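Local coordinates for glycosyl hydrolase family 2, TIM barrel domain protein (Faecalibacterium prausnitzii A2-165, PDB 6ED2) that acts as a gut bacterial beta-glucuronidase, probably cleaving glucuronic acid from glucuronide conjugates, including those of drugs, at residues R339-M344 with D368-L373; G320-E323 with G329-L332; P313-G318 with R616-T621. All coordinates share one frame; numbering follows the deposited sequence.

Contact 1 (R339-M344 with D368-L373); sequences RDFELM and DEEGFL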
loop_
_atom_site.group_PDB
_atom_site.type_symbol
_atom_site.label_atom_id
_atom_site.label_comp_id
_atom_site.label_asym_id
_atom_site.label_seq_id
_atom_site.Cartn_x
_atom_site.Cartn_y
_atom_site.Cartn_z
ATOM N N ARG A 339 14.678 17.623 -8.645
ATOM C CA ARG A 339 13.297 17.277 -8.320
ATOM C C ARG A 339 12.883 17.867 -6.972
ATOM O O ARG A 339 11.771 18.390 -6.830
ATOM C CB ARG A 339 13.141 15.752 -8.328
ATOM C CG ARG A 339 11.825 15.230 -7.775
ATOM C CD ARG A 339 10.663 15.475 -8.725
ATOM N NE ARG A 339 9.465 14.782 -8.250
ATOM C CZ ARG A 339 8.258 14.909 -8.795
ATOM N NH1 ARG A 339 8.082 15.709 -9.837
ATOM N NH2 ARG A 339 7.227 14.237 -8.297
ATOM N N ASP A 340 13.771 17.813 -5.976
ATOM C CA ASP A 340 13.417 18.333 -4.649
ATOM C C ASP A 340 13.136 19.835 -4.704
ATOM O O ASP A 340 12.144 20.313 -4.135
ATOM C CB ASP A 340 14.525 18.014 -3.635
ATOM C CG ASP A 340 14.608 16.516 -3.291
ATOM O OD1 ASP A 340 13.778 15.728 -3.806
ATOM O OD2 ASP A 340 15.500 16.110 -2.507
ATOM N N PHE A 341 13.964 20.591 -5.429
ATOM C CA PHE A 341 13.683 22.015 -5.593
ATOM C C PHE A 341 12.399 22.259 -6.389
ATOM O O PHE A 341 11.617 23.162 -6.043
ATOM C CB PHE A 341 14.890 22.714 -6.218
ATOM C CG PHE A 341 15.942 23.087 -5.196
ATOM C CD1 PHE A 341 15.914 24.336 -4.568
ATOM C CD2 PHE A 341 16.920 22.172 -4.820
ATOM C CE1 PHE A 341 16.866 24.677 -3.612
ATOM C CE2 PHE A 341 17.879 22.504 -3.864
ATOM C CZ PHE A 341 17.852 23.759 -3.258
ATOM N N GLU A 342 12.152 21.475 -7.448
ATOM C CA GLU A 342 10.881 21.612 -8.157
ATOM C C GLU A 342 9.698 21.381 -7.212
ATOM O O GLU A 342 8.686 22.089 -7.290
ATOM C CB GLU A 342 10.819 20.652 -9.354
ATOM C CG GLU A 342 11.800 20.998 -10.485
ATOM C CD GLU A 342 11.700 22.460 -10.930
ATOM O OE1 GLU A 342 10.708 22.813 -11.613
ATOM O OE2 GLU A 342 12.602 23.261 -10.572
ATOM N N LEU A 343 9.814 20.399 -6.317
ATOM C CA LEU A 343 8.775 20.156 -5.314
ATOM C C LEU A 343 8.687 21.297 -4.299
ATOM O O LEU A 343 7.588 21.714 -3.918
ATOM C CB LEU A 343 9.048 18.839 -4.586
ATOM C CG LEU A 343 8.908 17.547 -5.399
ATOM C CD1 LEU A 343 9.384 16.358 -4.581
ATOM C CD2 LEU A 343 7.456 17.364 -5.841
ATOM N N MET A 344 9.824 21.806 -3.832
ATOM C CA MET A 344 9.752 22.897 -2.870
ATOM C C MET A 344 9.194 24.158 -3.509
ATOM O O MET A 344 8.462 24.908 -2.852
ATOM C CB MET A 344 11.126 23.154 -2.246
ATOM C CG MET A 344 11.580 22.031 -1.317
ATOM S SD MET A 344 13.074 22.430 -0.384
ATOM C CE MET A 344 14.289 22.773 -1.660
ATOM N N ASP A 368 20.939 29.014 -4.360
ATOM C CA ASP A 368 21.364 30.320 -4.859
ATOM C C ASP A 368 20.621 30.698 -6.132
ATOM O O ASP A 368 20.256 31.865 -6.324
ATOM C CB ASP A 368 22.873 30.326 -5.121
ATOM C CG ASP A 368 23.702 30.363 -3.841
ATOM O OD1 ASP A 368 23.146 30.502 -2.719
ATOM O OD2 ASP A 368 24.938 30.239 -3.956
ATOM N N GLU A 369 20.383 29.723 -7.017
ATOM C CA GLU A 369 19.751 30.015 -8.303
ATOM C C GLU A 369 18.237 30.063 -8.205
ATOM O O GLU A 369 17.598 30.815 -8.949
ATOM C CB GLU A 369 20.155 28.972 -9.344
ATOM C CG GLU A 369 21.586 29.102 -9.834
ATOM C CD GLU A 369 21.950 28.011 -10.831
ATOM O OE1 GLU A 369 21.031 27.296 -11.292
ATOM O OE2 GLU A 369 23.153 27.866 -11.147
ATOM N N GLU A 370 17.637 29.282 -7.310
ATOM C CA GLU A 370 16.186 29.288 -7.178
ATOM C C GLU A 370 15.671 30.299 -6.156
ATOM O O GLU A 370 14.453 30.414 -5.983
ATOM C CB GLU A 370 15.694 27.888 -6.822
ATOM C CG GLU A 370 16.178 26.827 -7.813
ATOM C CD GLU A 370 15.703 27.079 -9.241
ATOM O OE1 GLU A 370 14.617 27.682 -9.445
ATOM O OE2 GLU A 370 16.437 26.690 -10.169
ATOM N N GLY A 371 16.551 31.025 -5.472
ATOM C CA GLY A 371 16.101 31.991 -4.485
ATOM C C GLY A 371 15.456 31.363 -3.266
ATOM O O GLY A 371 14.348 31.742 -2.878
ATOM N N PHE A 372 16.134 30.389 -2.664
ATOM C CA PHE A 372 15.687 29.745 -1.437
ATOM C C PHE A 372 16.585 30.176 -0.284
ATOM O O PHE A 372 17.774 30.433 -0.473
ATOM C CB PHE A 372 15.711 28.217 -1.565
ATOM C CG PHE A 372 14.435 27.634 -2.117
ATOM C CD1 PHE A 372 14.209 27.596 -3.484
ATOM C CD2 PHE A 372 13.464 27.128 -1.267
ATOM C CE1 PHE A 372 13.029 27.063 -3.992
ATOM C CE2 PHE A 372 12.277 26.599 -1.771
ATOM C CZ PHE A 372 12.060 26.564 -3.133
ATOM N N LEU A 373 15.997 30.281 0.905
ATOM C CA LEU A 373 16.721 30.639 2.115
ATOM C C LEU A 373 17.128 29.373 2.852
ATOM O O LEU A 373 16.323 28.451 3.012
ATOM C CB LEU A 373 15.849 31.512 3.027
ATOM C CG LEU A 373 15.200 32.727 2.376
ATOM C CD1 LEU A 373 14.304 33.463 3.367
ATOM C CD2 LEU A 373 16.289 33.655 1.836
HETATM O O HOH W 1 15.418 23.859 -9.915
#

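Contact 2 (G320-E323 with G329-L332); sequences GRHE and GRGL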
loop_
_atom_site.group_PDB
_atom_site.type_symbol
_atom_site.label_atom_id
_atom_site.label_comp_id
_atom_site.label_asym_id
_atom_site.label_seq_id
_atom_site.Cartn_x
_atom_site.Cartn_y
_atom_site.Cartn_z
ATOM N N GLY A 320 12.659 20.999 7.446
ATOM C CA GLY A 320 13.878 20.276 7.724
ATOM C C GLY A 320 14.026 19.171 6.683
ATOM O O GLY A 320 13.072 18.471 6.348
ATOM N N ARG A 321 15.238 19.033 6.161
ATOM C CA ARG A 321 15.538 18.091 5.106
ATOM C C ARG A 321 16.463 16.989 5.614
ATOM O O ARG A 321 16.778 16.886 6.811
ATOM C CB ARG A 321 16.151 18.840 3.923
ATOM C CG ARG A 321 15.152 19.714 3.159
ATOM C CD ARG A 321 15.802 20.313 1.911
ATOM N NE ARG A 321 16.335 19.228 1.095
ATOM C CZ ARG A 321 15.648 18.608 0.146
ATOM N NH1 ARG A 321 14.411 19.004 -0.135
ATOM N NH2 ARG A 321 16.190 17.591 -0.507
ATOM N N HIS A 322 16.888 16.146 4.682
ATOM C CA HIS A 322 17.973 15.207 4.884
ATOM C C HIS A 322 18.638 15.001 3.534
ATOM O O HIS A 322 18.011 15.176 2.482
ATOM C CB HIS A 322 17.493 13.859 5.454
ATOM C CG HIS A 322 17.745 13.690 6.930
ATOM N ND1 HIS A 322 19.007 13.751 7.490
ATOM C CD2 HIS A 322 16.887 13.460 7.961
ATOM C CE1 HIS A 322 18.915 13.578 8.798
ATOM N NE2 HIS A 322 17.640 13.398 9.108
ATOM N N GLU A 323 19.916 14.656 3.563
ATOM C CA GLU A 323 20.559 14.116 2.369
ATOM C C GLU A 323 20.293 12.617 2.423
ATOM O O GLU A 323 21.003 11.853 3.080
ATOM C CB GLU A 323 22.042 14.459 2.329
ATOM C CG GLU A 323 22.327 15.900 1.949
ATOM C CD GLU A 323 23.826 16.165 1.837
ATOM O OE1 GLU A 323 24.554 15.919 2.836
ATOM O OE2 GLU A 323 24.278 16.591 0.750
ATOM N N GLY A 329 21.814 6.175 -0.107
ATOM C CA GLY A 329 22.062 6.754 1.212
ATOM C C GLY A 329 22.137 8.262 1.145
ATOM O O GLY A 329 21.201 8.920 0.683
ATOM N N ARG A 330 23.261 8.844 1.574
ATOM C CA ARG A 330 23.434 10.297 1.528
ATOM C C ARG A 330 24.199 10.755 0.293
ATOM O O ARG A 330 24.562 11.935 0.205
ATOM C CB ARG A 330 24.144 10.810 2.789
ATOM C CG ARG A 330 23.568 10.252 4.075
ATOM C CD ARG A 330 23.584 11.237 5.277
ATOM N NE ARG A 330 23.070 10.494 6.430
ATOM C CZ ARG A 330 21.775 10.283 6.654
ATOM N NH1 ARG A 330 20.859 10.796 5.839
ATOM N NH2 ARG A 330 21.395 9.545 7.683
ATOM N N GLY A 331 24.427 9.860 -0.662
ATOM C CA GLY A 331 25.144 10.240 -1.868
ATOM C C GLY A 331 24.468 11.387 -2.597
ATOM O O GLY A 331 23.239 11.480 -2.656
ATOM N N LEU A 332 25.289 12.282 -3.134
ATOM C CA LEU A 332 24.782 13.386 -3.928
ATOM C C LEU A 332 24.186 12.831 -5.218
ATOM O O LEU A 332 24.774 11.952 -5.857
ATOM C CB LEU A 332 25.909 14.383 -4.237
ATOM C CG LEU A 332 25.493 15.539 -5.165
ATOM C CD1 LEU A 332 24.470 16.451 -4.483
ATOM C CD2 LEU A 332 26.703 16.362 -5.636
HETATM O O HOH W 2 25.987 14.500 0.538
HETATM O O HOH W 3 23.255 14.608 -1.186
#

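Contact 3 (P313-G318 with R616-T621); sequences PVYLRG and RKRWTT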
loop_
_atom_site.group_PDB
_atom_site.type_symbol
_atom_site.label_atom_id
_atom_site.label_comp_id
_atom_site.label_asym_id
_atom_site.label_seq_id
_atom_site.Cartn_x
_atom_site.Cartn_y
_atom_site.Cartn_z
ATOM N N PRO A 313 10.397 42.190 5.524
ATOM C CA PRO A 313 10.224 40.995 6.360
ATOM C C PRO A 313 9.799 39.783 5.549
ATOM O O PRO A 313 9.054 39.894 4.573
ATOM C CB PRO A 313 9.136 41.412 7.358
ATOM C CG PRO A 313 8.378 42.504 6.654
ATOM C CD PRO A 313 9.371 43.220 5.782
ATOM N N VAL A 314 10.294 38.613 5.959
ATOM C CA VAL A 314 9.949 37.341 5.331
ATOM C C VAL A 314 9.491 36.380 6.413
ATOM O O VAL A 314 10.203 36.173 7.404
ATOM C CB VAL A 314 11.130 36.715 4.560
ATOM C CG1 VAL A 314 10.705 35.365 3.992
ATOM C CG2 VAL A 314 11.582 37.622 3.444
ATOM N N TYR A 315 8.320 35.782 6.218
ATOM C CA TYR A 315 7.851 34.705 7.077
ATOM C C TYR A 315 8.370 33.391 6.499
ATOM O O TYR A 315 8.016 33.021 5.375
ATOM C CB TYR A 315 6.323 34.711 7.184
ATOM C CG TYR A 315 5.802 33.627 8.091
ATOM C CD1 TYR A 315 5.666 33.841 9.467
ATOM C CD2 TYR A 315 5.483 32.366 7.587
ATOM C CE1 TYR A 315 5.210 32.818 10.319
ATOM C CE2 TYR A 315 5.026 31.349 8.421
ATOM C CZ TYR A 315 4.892 31.579 9.781
ATOM O OH TYR A 315 4.436 30.559 10.594
ATOM N N LEU A 316 9.229 32.707 7.252
ATOM C CA LEU A 316 9.896 31.517 6.746
ATOM C C LEU A 316 8.915 30.348 6.724
ATOM O O LEU A 316 8.178 30.123 7.692
ATOM C CB LEU A 316 11.111 31.175 7.617
ATOM C CG LEU A 316 12.128 32.279 7.990
ATOM C CD1 LEU A 316 13.289 31.736 8.850
ATOM C CD2 LEU A 316 12.691 32.989 6.762
ATOM N N ARG A 317 8.899 29.613 5.614
ATOM C CA ARG A 317 8.083 28.409 5.477
ATOM C C ARG A 317 8.869 27.399 4.656
ATOM O O ARG A 317 9.473 27.754 3.634
ATOM C CB ARG A 317 6.722 28.700 4.813
ATOM C CG ARG A 317 6.811 29.098 3.338
ATOM C CD ARG A 317 5.702 30.057 2.950
ATOM N NE ARG A 317 5.939 31.376 3.522
ATOM C CZ ARG A 317 5.169 32.440 3.308
ATOM N NH1 ARG A 317 4.102 32.346 2.522
ATOM N NH2 ARG A 317 5.471 33.603 3.879
ATOM N N GLY A 318 8.873 26.151 5.110
ATOM C CA GLY A 318 9.637 25.131 4.429
ATOM C C GLY A 318 9.900 23.919 5.285
ATOM O O GLY A 318 9.006 23.458 6.002
ATOM N N ARG A 616 0.700 23.341 0.555
ATOM C CA ARG A 616 0.720 24.128 -0.674
ATOM C C ARG A 616 -0.330 25.227 -0.631
ATOM O O ARG A 616 -0.059 26.382 -0.980
ATOM C CB ARG A 616 0.490 23.228 -1.895
ATOM C CG ARG A 616 0.382 23.997 -3.195
ATOM C CD ARG A 616 0.438 23.075 -4.390
ATOM N NE ARG A 616 0.863 23.789 -5.590
ATOM C CZ ARG A 616 0.115 23.915 -6.687
ATOM N NH1 ARG A 616 -1.097 23.370 -6.742
ATOM N NH2 ARG A 616 0.583 24.585 -7.730
ATOM N N LYS A 617 -1.553 24.879 -0.224
ATOM C CA LYS A 617 -2.593 25.891 -0.118
ATOM C C LYS A 617 -2.227 26.939 0.924
ATOM O O LYS A 617 -2.391 28.142 0.691
ATOM C CB LYS A 617 -3.936 25.244 0.213
ATOM C CG LYS A 617 -5.039 26.283 0.465
ATOM C CD LYS A 617 -6.432 25.636 0.539
ATOM C CE LYS A 617 -7.489 26.558 1.167
ATOM N NZ LYS A 617 -8.660 25.775 1.704
ATOM N N ARG A 618 -1.716 26.505 2.077
ATOM C CA ARG A 618 -1.366 27.461 3.122
ATOM C C ARG A 618 -0.192 28.344 2.701
ATOM O O ARG A 618 -0.276 29.577 2.762
ATOM C CB ARG A 618 -1.050 26.719 4.427
ATOM C CG ARG A 618 -0.556 27.624 5.559
ATOM C CD ARG A 618 -0.353 26.826 6.854
ATOM N NE ARG A 618 0.443 27.559 7.830
ATOM C CZ ARG A 618 -0.066 28.434 8.700
ATOM N NH1 ARG A 618 -1.375 28.680 8.715
ATOM N NH2 ARG A 618 0.733 29.064 9.558
ATOM N N TRP A 619 0.903 27.729 2.248
ATOM C CA TRP A 619 2.140 28.474 2.041
ATOM C C TRP A 619 2.040 29.429 0.861
ATOM O O TRP A 619 2.676 30.486 0.876
ATOM C CB TRP A 619 3.304 27.507 1.845
ATOM C CG TRP A 619 3.795 26.916 3.129
ATOM C CD1 TRP A 619 3.454 27.302 4.397
ATOM C CD2 TRP A 619 4.722 25.839 3.272
ATOM N NE1 TRP A 619 4.115 26.524 5.325
ATOM C CE2 TRP A 619 4.902 25.623 4.657
ATOM C CE3 TRP A 619 5.422 25.029 2.363
ATOM C CZ2 TRP A 619 5.756 24.636 5.153
ATOM C CZ3 TRP A 619 6.257 24.051 2.860
ATOM C CH2 TRP A 619 6.410 23.860 4.243
ATOM N N THR A 620 1.273 29.074 -0.173
ATOM C CA THR A 620 1.061 29.974 -1.300
ATOM C C THR A 620 -0.028 30.995 -1.033
ATOM O O THR A 620 -0.139 31.963 -1.784
ATOM C CB THR A 620 0.707 29.192 -2.575
ATOM O OG1 THR A 620 -0.562 28.552 -2.407
ATOM C CG2 THR A 620 1.787 28.146 -2.902
ATOM N N THR A 621 -0.828 30.801 0.011
ATOM C CA THR A 621 -1.817 31.792 0.410
ATOM C C THR A 621 -1.250 32.810 1.397
ATOM O O THR A 621 -1.564 34.001 1.297
ATOM C CB THR A 621 -3.039 31.091 1.017
ATOM O OG1 THR A 621 -3.691 30.330 -0.004
ATOM C CG2 THR A 621 -4.018 32.099 1.588
#

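Contact 1 (R339-M344 with D368-L373)
The ring of F341 drives its CD1–CE1 edge into one face of the F372 ring, a T-shaped (edge-to-face) pair. The two ring centroids lie 5.4 Å apart, with the planes at 88°. Within the ring pair the closest atoms are CD1 of F341 and CD1 of F372, 3.8 Å apart. F341 reaches across because CG is anti to its own carbonyl carbon (chi1 -83°), which carries the ring out from the helix toward the neighbouring segment. M344, one helical turn further on, works on that same face of F372. Its CB comes in close to the rim, 3.6 Å from F372 CZ, while SD sits obliquely to the ring, 5.2 Å from the centroid, a Met-aromatic contact. A bend at the last torsion (chi3 -59°) swings the methyl back over the centre of the F341 ring, with CE 3.6 Å above that plane. CE therefore fills the corner where the two perpendicular rings meet.

Helices 334-347 and 361-370 are successive outer helices of the TIM barrel, and this cluster packs one against the other. Beyond E370 the chain turns at G371, whose positive phi suits glycine, and F372 follows just ahead of barrel strand 373-377. H270 also meets the F372 ring, again edge-to-face.

E370 covers the outer flank of the pair. Its CG lies 4.1 Å from F341 CD1, approaching obliquely. The carboxylates of E342 and E370 face one another without touching, OE2 of E342 standing 5.0 Å from OE1 of E370. K345 forms salt bridges with both, which should offset their mutual repulsion, and a water donates to E342 OE2 and, weakly, to E370 OE2. On this outer side L80 and S70 of the second subunit pack on E342 and E370 respectively.

Contact 2 (G320-E323 with G329-L332)
R330 starts with CG anti to its carbonyl carbon (chi1 -47°) and bends at chi2 (-145°), so its chain curls round the carbonyl oxygen of E323 and NH1 returns to bind it. The bond from NH1 to E323 O is 3.0 Å long, with 151° at the hydrogen. E323 O lies near the guanidinium plane, yet NH1 stands well above the carbonyl plane. The same oxygen rests on the arginine's methylenes, CG of R330 being 3.2 Å from it, and takes a CA-H...O contact from R330. NH1 passes 3.9 Å from ND1 of H322, a mere contact, since ND1 is hydrogen-bonded to Y357 OH.

E323 extends the other way, where two waters can bridge OE2 to R330 O, though each has more acceptors than protons and one bond to OE2 is weak. Both segments belong to the loop after the first barrel strand, at the end of a TIM barrel where active sites lie; a magnesium ion is bound about 3 Å from the H322 side chain.

The E323 carboxylate pairs with R198, whereas R330 gives NH2 to Y191 O. The R330 guanidinium is thus held by backbone carbonyls, whose dipoles would partly balance its charge.

Contact 3 (P313-G318 with R616-T621)
R317 and W619 carry most of this contact, and hydrogen bonding comes first. NH1 of R317 donates to W619 O at 2.9 Å, with the donor in the carbonyl plane and the oxygen in the guanidinium plane. Side-on, NE and NH2 of R317 together grip Y315 O, NH2 at 3.0 Å and NE at 3.2 Å, both from the same face of that carbonyl. L622 O and P623 O take further N-H groups of NH1 and NH2, so five bonds to backbone oxygens fix the orientation and rotation of the guanidinium plane. Swapped for a leucine, R317 would lose every one of these donors, and the carbonyl of W619 would probably be left without its link to the strand.

Face-on packing follows. The backbone of R317 points CB at the five-membered ring of W619, 3.5 Å from its centroid and 11° off the normal, a CH-pi contact. With CG between the backbone N and carbonyl carbon (chi1 68°) and bends at chi2 and chi3, the chain lays CG and CD along CG and CB of W619 and turns the guanidinium back to its carbonyls. Further along the same face lies the backbone N of G318, and W619 CH2 comes within 3.2 Å of G318 O.

In the TIM barrel, strand 312-320 is the first and helix 610-621 the last outer helix, so their packing joins the two ends of the barrel's chain. Strand 574-580, the eighth, runs beside the first.

The remaining interactions are polar and converge on E577 of that strand. The side chains of Y315 and R618 cross at about a right angle, with 4.1 Å between Y315 OH and R618 NH2; both atoms bind OE1 of E577, while W619 NE1 binds OE2. R618 NH2 also salt-bridges D569.

All three contacts belong to the TIM barrel domain. Along the chain come 313-318, 320-323, 329-332, 339-344 and 368-373, with 616-621 some 240 residues later; contact 3 thus spans the other two, and contact 2 is complete before contact 1 begins. Contact 1 lies with its centre about 15 Å from that of contact 2 and 14 Å from that of contact 3; contacts 2 and 3 are 23 Å apart. Strand 312-320 connects them: R321, just past it, bridges to D340 of contact 1, and L316 and V314 pack on L373. The first strand thus ties the helical shell and barrel closure to the loop at its C-terminal end.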